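Local structure of leucyl-tRNA synthetase subunit alpha (Aquifex aeolicus, 3O0A) at residues 86-89 against 90-93; 33-36 against 37-41. The protein is the alpha subunit of the enzyme that joins leucine to its tRNA, and its hydrolytic CP1 domain probably clears wrongly charged tRNA. All blocks are in the same frame, centred on the assembly; numbering follows the deposited sequence.

Contacts 1 and 2 both join residues near in sequence, but one mixes apolar packing with a salt bridge and the other is a relay of hydrogen bonds. Contact 1 stays within a single stretch of chain, the closing part of helix 80-91 and the residues after it; one side of it is buried, where a methionine packs on a phenylalanine, and the other carries an exposed salt bridge. Contact 2 lies at the surface and joins two elements, the end of helix 26-35 and the start of strand 37-44, through polar groups centred on a tyrosine hydroxyl. Their centres are about 28 Å apart and they do not touch, although both belong to the editing domain.

Contact 1 of 2, residues 86-89 against 90-93; sequences FVEK and MKKM
Phe86 and Met90, one helical turn apart, meet twice. The backbone N of Met90 bonds to Phe86 O at 2.9 Å, and Met90 CG lies over one face of the Phe86 ring, 3.8 Å from its centroid, as a CH-pi contact. Because the Met90 chain bends at chi2 (-63°), SD stays near the ring but approaches it obliquely, 4.6 Å from the centroid, in a Met-aromatic contact, while CE reaches CE1 of Phe86. Glu105 touches both side chains; Pro60 and Asn128, from loops, and Arg98 of helix 95-99 also pack on Met90. Val87 contributes its backbone, its O accepting from Lys91 N at 3.1 Å; with the bond before it, this is the i to i+4 pattern of an alpha-helix near its end. Glu88 and Lys91 run side by side in the same direction, an i to i+3 salt bridge in which Lys91 NZ meets OE2 of Glu88 at 3.1 Å, on the syn side and 17° out of the carboxylate plane. Lys89 sends its amine to a salt bridge with Glu105. Its O receives Lys92 N at 3.1 Å, a shorter i to i+3 span, and Met93 CG also packs against this oxygen.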
loop_
_atom_site.group_PDB
_atom_site.type_symbol
_atom_site.label_atom_id
_atom_site.label_comp_id
_atom_site.label_asym_id
_atom_site.label_seq_id
_atom_site.Cartn_x
_atom_site.Cartn_y
_atom_site.Cartn_z
ATOM N N PHE A 86 -13.098 13.857 0.157
ATOM C CA PHE A 86 -11.995 13.589 -0.778
ATOM C C PHE A 86 -12.448 12.819 -2.028
ATOM O O PHE A 86 -12.138 13.206 -3.165
ATOM C CB PHE A 86 -10.861 12.862 -0.060
ATOM C CG PHE A 86 -9.762 12.406 -0.971
ATOM C CD1 PHE A 86 -8.872 13.331 -1.519
ATOM C CD2 PHE A 86 -9.618 11.043 -1.274
ATOM C CE1 PHE A 86 -7.848 12.907 -2.372
ATOM C CE2 PHE A 86 -8.598 10.610 -2.124
ATOM C CZ PHE A 86 -7.707 11.546 -2.652
ATOM N N VAL A 87 -13.169 11.725 -1.826
ATOM C CA VAL A 87 -13.651 10.906 -2.940
ATOM C C VAL A 87 -14.530 11.739 -3.889
ATOM O O VAL A 87 -14.386 11.664 -5.117
ATOM C CB VAL A 87 -14.406 9.671 -2.393
ATOM C CG1 VAL A 87 -15.117 8.912 -3.506
ATOM C CG2 VAL A 87 -13.432 8.768 -1.631
ATOM N N GLU A 88 -15.405 12.558 -3.302
ATOM C CA GLU A 88 -16.317 13.403 -4.081
ATOM C C GLU A 88 -15.540 14.428 -4.896
ATOM O O GLU A 88 -15.877 14.683 -6.052
ATOM C CB GLU A 88 -17.354 14.076 -3.174
ATOM C CG GLU A 88 -18.451 13.107 -2.650
ATOM C CD GLU A 88 -19.215 12.392 -3.776
ATOM O OE1 GLU A 88 -19.839 13.074 -4.621
ATOM O OE2 GLU A 88 -19.193 11.145 -3.810
ATOM N N LYS A 89 -14.508 15.014 -4.291
ATOM C CA LYS A 89 -13.677 15.997 -4.989
ATOM C C LYS A 89 -12.990 15.304 -6.156
ATOM O O LYS A 89 -12.918 15.836 -7.255
ATOM C CB LYS A 89 -12.619 16.576 -4.059
ATOM C CG LYS A 89 -11.794 17.722 -4.653
ATOM C CD LYS A 89 -10.739 18.181 -3.655
ATOM C CE LYS A 89 -9.713 19.097 -4.287
ATOM N NZ LYS A 89 -8.778 19.659 -3.272
ATOM N N MET A 90 -12.501 14.100 -5.905
ATOM C CA MET A 90 -11.756 13.363 -6.945
ATOM C C MET A 90 -12.601 12.970 -8.167
ATOM O O MET A 90 -12.082 12.977 -9.295
ATOM C CB MET A 90 -11.040 12.165 -6.321
ATOM C CG MET A 90 -9.915 12.554 -5.381
ATOM S SD MET A 90 -8.564 13.456 -6.166
ATOM C CE MET A 90 -8.665 15.083 -5.428
ATOM N N LYS A 91 -13.885 12.660 -7.967
ATOM C CA LYS A 91 -14.814 12.415 -9.098
ATOM C C LYS A 91 -14.781 13.549 -10.120
ATOM O O LYS A 91 -15.028 13.338 -11.317
ATOM C CB LYS A 91 -16.266 12.249 -8.626
ATOM C CG LYS A 91 -16.565 10.986 -7.842
ATOM C CD LYS A 91 -18.069 10.886 -7.531
ATOM C CE LYS A 91 -18.359 9.706 -6.611
ATOM N NZ LYS A 91 -19.821 9.525 -6.381
ATOM N N LYS A 92 -14.469 14.757 -9.654
ATOM C CA LYS A 92 -14.480 15.915 -10.522
ATOM C C LYS A 92 -13.162 16.199 -11.241
ATOM O O LYS A 92 -13.146 16.984 -12.179
ATOM C CB LYS A 92 -14.925 17.142 -9.736
ATOM C CG LYS A 92 -16.348 17.029 -9.240
ATOM C CD LYS A 92 -16.853 18.337 -8.722
ATOM C CE LYS A 92 -16.428 18.554 -7.297
ATOM N NZ LYS A 92 -17.156 19.719 -6.741
ATOM N N MET A 93 -12.079 15.574 -10.794
ATOM C CA MET A 93 -10.735 15.875 -11.290
ATOM C C MET A 93 -10.357 14.964 -12.438
ATOM O O MET A 93 -10.554 13.731 -12.371
ATOM C CB MET A 93 -9.693 15.719 -10.173
ATOM C CG MET A 93 -9.911 16.609 -8.949
ATOM S SD MET A 93 -9.502 18.313 -9.339
ATOM C CE MET A 93 -11.146 18.974 -9.613
#

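Contact 2 of 2, residues 33-36 against 37-41; sequences LKEK and RIYID
The ring of Tyr39 is met at its edge by the carboxylate of Glu35, whose CD lies in the ring plane; the two planes are 64° apart and the side chains cross at about a right angle. The guanidinium of Arg37 likewise has Tyr39 at its edge, with CZ of the tyrosine in its plane, whereas Glu35 O approaches that group obliquely. The phenol oxygen joins the two. Tyr39 OH donates to OE1 of Glu35 at 2.6 Å, on the syn side and somewhat out of the carboxylate plane. The same Tyr39 OH accepts from Arg37 NH1 at 2.9 Å, with an N-H...O angle of 154°. Glu35 OE1 and Arg37 NH1 are themselves 4.2 Å apart with no N-H aimed at the oxygen, so their charges probably attract mainly at a distance while the hydroxyl bridges them. Arg37 is extended from CG to NE (chi2 174°), which carries NH1 out to the hydroxyl, and its CG packs 3.4 Å from Glu35 O. A phenylalanine in place of Tyr39 would probably leave Glu35 OE1 and Arg37 NH1 without the hydroxyl that links them. Lys36, with positive phi, turns the chain directly from helix 26-35 into strand 37-44. That strand is an edge of an antiparallel sheet, pairing with strand 6-13, from which Tyr11 and Arg9 make cation-pi contacts with Arg37 and Tyr39 respectively. Ile38 instead packs on Leu32 of helix 26-35 and Leu64 of helix 64-74.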
loop_
_atom_site.group_PDB
_atom_site.type_symbol
_atom_site.label_atom_id
_atom_site.label_comp_id
_atom_site.label_asym_id
_atom_site.label_seq_id
_atom_site.Cartn_x
_atom_site.Cartn_y
_atom_site.Cartn_z
ATOM N N LEU A 33 -15.192 -13.302 8.398
ATOM C CA LEU A 33 -15.527 -14.180 9.520
ATOM C C LEU A 33 -14.591 -15.391 9.649
ATOM O O LEU A 33 -14.232 -15.780 10.765
ATOM C CB LEU A 33 -16.995 -14.616 9.463
ATOM C CG LEU A 33 -18.053 -13.522 9.620
ATOM C CD1 LEU A 33 -19.413 -14.125 9.338
ATOM C CD2 LEU A 33 -18.027 -12.891 11.011
ATOM N N LYS A 34 -14.191 -15.967 8.520
ATOM C CA LYS A 34 -13.365 -17.174 8.520
ATOM C C LYS A 34 -11.898 -16.858 8.761
ATOM O O LYS A 34 -11.229 -17.573 9.500
ATOM C CB LYS A 34 -13.491 -17.952 7.204
ATOM C CG LYS A 34 -14.855 -18.550 6.928
ATOM C CD LYS A 34 -14.857 -19.343 5.606
ATOM C CE LYS A 34 -16.273 -19.755 5.192
ATOM N NZ LYS A 34 -16.715 -20.997 5.881
ATOM N N GLU A 35 -11.399 -15.800 8.127
ATOM C CA GLU A 35 -9.971 -15.483 8.196
ATOM C C GLU A 35 -9.624 -14.298 9.086
ATOM O O GLU A 35 -8.439 -14.069 9.370
ATOM C CB GLU A 35 -9.394 -15.232 6.797
ATOM C CG GLU A 35 -9.505 -16.410 5.826
ATOM C CD GLU A 35 -8.649 -16.203 4.591
ATOM O OE1 GLU A 35 -7.465 -15.813 4.730
ATOM O OE2 GLU A 35 -9.155 -16.436 3.477
ATOM N N LYS A 36 -10.646 -13.549 9.512
ATOM C CA LYS A 36 -10.466 -12.323 10.303
ATOM C C LYS A 36 -9.551 -11.346 9.549
ATOM O O LYS A 36 -8.653 -10.718 10.130
ATOM C CB LYS A 36 -9.966 -12.633 11.718
ATOM C CG LYS A 36 -11.053 -13.235 12.629
ATOM C CD LYS A 36 -10.526 -13.445 14.041
ATOM C CE LYS A 36 -11.662 -13.708 15.020
ATOM N NZ LYS A 36 -11.169 -14.045 16.391
ATOM N N ARG A 37 -9.802 -11.251 8.242
ATOM C CA ARG A 37 -9.023 -10.392 7.335
ATOM C C ARG A 37 -9.894 -9.741 6.286
ATOM O O ARG A 37 -10.887 -10.330 5.859
ATOM C CB ARG A 37 -7.978 -11.219 6.584
ATOM C CG ARG A 37 -6.886 -11.768 7.444
ATOM C CD ARG A 37 -5.997 -12.679 6.626
ATOM N NE ARG A 37 -4.919 -13.168 7.473
ATOM C CZ ARG A 37 -3.885 -13.889 7.056
ATOM N NH1 ARG A 37 -3.770 -14.235 5.783
ATOM N NH2 ARG A 37 -2.963 -14.267 7.932
ATOM N N ILE A 38 -9.495 -8.537 5.870
ATOM C CA ILE A 38 -9.987 -7.915 4.638
ATOM C C ILE A 38 -8.783 -7.733 3.740
ATOM O O ILE A 38 -7.853 -7.018 4.089
ATOM C CB ILE A 38 -10.680 -6.552 4.885
ATOM C CG1 ILE A 38 -11.901 -6.725 5.822
ATOM C CG2 ILE A 38 -11.073 -5.885 3.538
ATOM C CD1 ILE A 38 -13.091 -7.459 5.236
ATOM N N TYR A 39 -8.770 -8.422 2.604
ATOM C CA TYR A 39 -7.584 -8.387 1.751
ATOM C C TYR A 39 -7.517 -7.130 0.901
ATOM O O TYR A 39 -8.531 -6.703 0.347
ATOM C CB TYR A 39 -7.537 -9.616 0.852
ATOM C CG TYR A 39 -7.075 -10.856 1.588
ATOM C CD1 TYR A 39 -5.718 -11.045 1.879
ATOM C CD2 TYR A 39 -7.976 -11.832 1.991
ATOM C CE1 TYR A 39 -5.271 -12.182 2.542
ATOM C CE2 TYR A 39 -7.533 -12.980 2.664
ATOM C CZ TYR A 39 -6.182 -13.139 2.936
ATOM O OH TYR A 39 -5.723 -14.254 3.598
ATOM N N ILE A 40 -6.304 -6.587 0.776
ATOM C CA ILE A 40 -6.029 -5.512 -0.180
ATOM C C ILE A 40 -4.959 -6.024 -1.126
ATOM O O ILE A 40 -3.770 -6.008 -0.805
ATOM C CB ILE A 40 -5.538 -4.239 0.544
ATOM C CG1 ILE A 40 -6.557 -3.812 1.604
ATOM C CG2 ILE A 40 -5.282 -3.089 -0.438
ATOM C CD1 ILE A 40 -6.350 -4.439 2.954
ATOM N N ASP A 41 -5.388 -6.471 -2.295
ATOM C CA ASP A 41 -4.436 -6.979 -3.275
ATOM C C ASP A 41 -3.799 -5.799 -3.999
ATOM O O ASP A 41 -4.496 -4.882 -4.457
ATOM C CB ASP A 41 -5.120 -7.874 -4.301
ATOM C CG ASP A 41 -5.657 -9.169 -3.710
ATOM O OD1 ASP A 41 -5.211 -9.590 -2.617
ATOM O OD2 ASP A 41 -6.530 -9.771 -4.377
#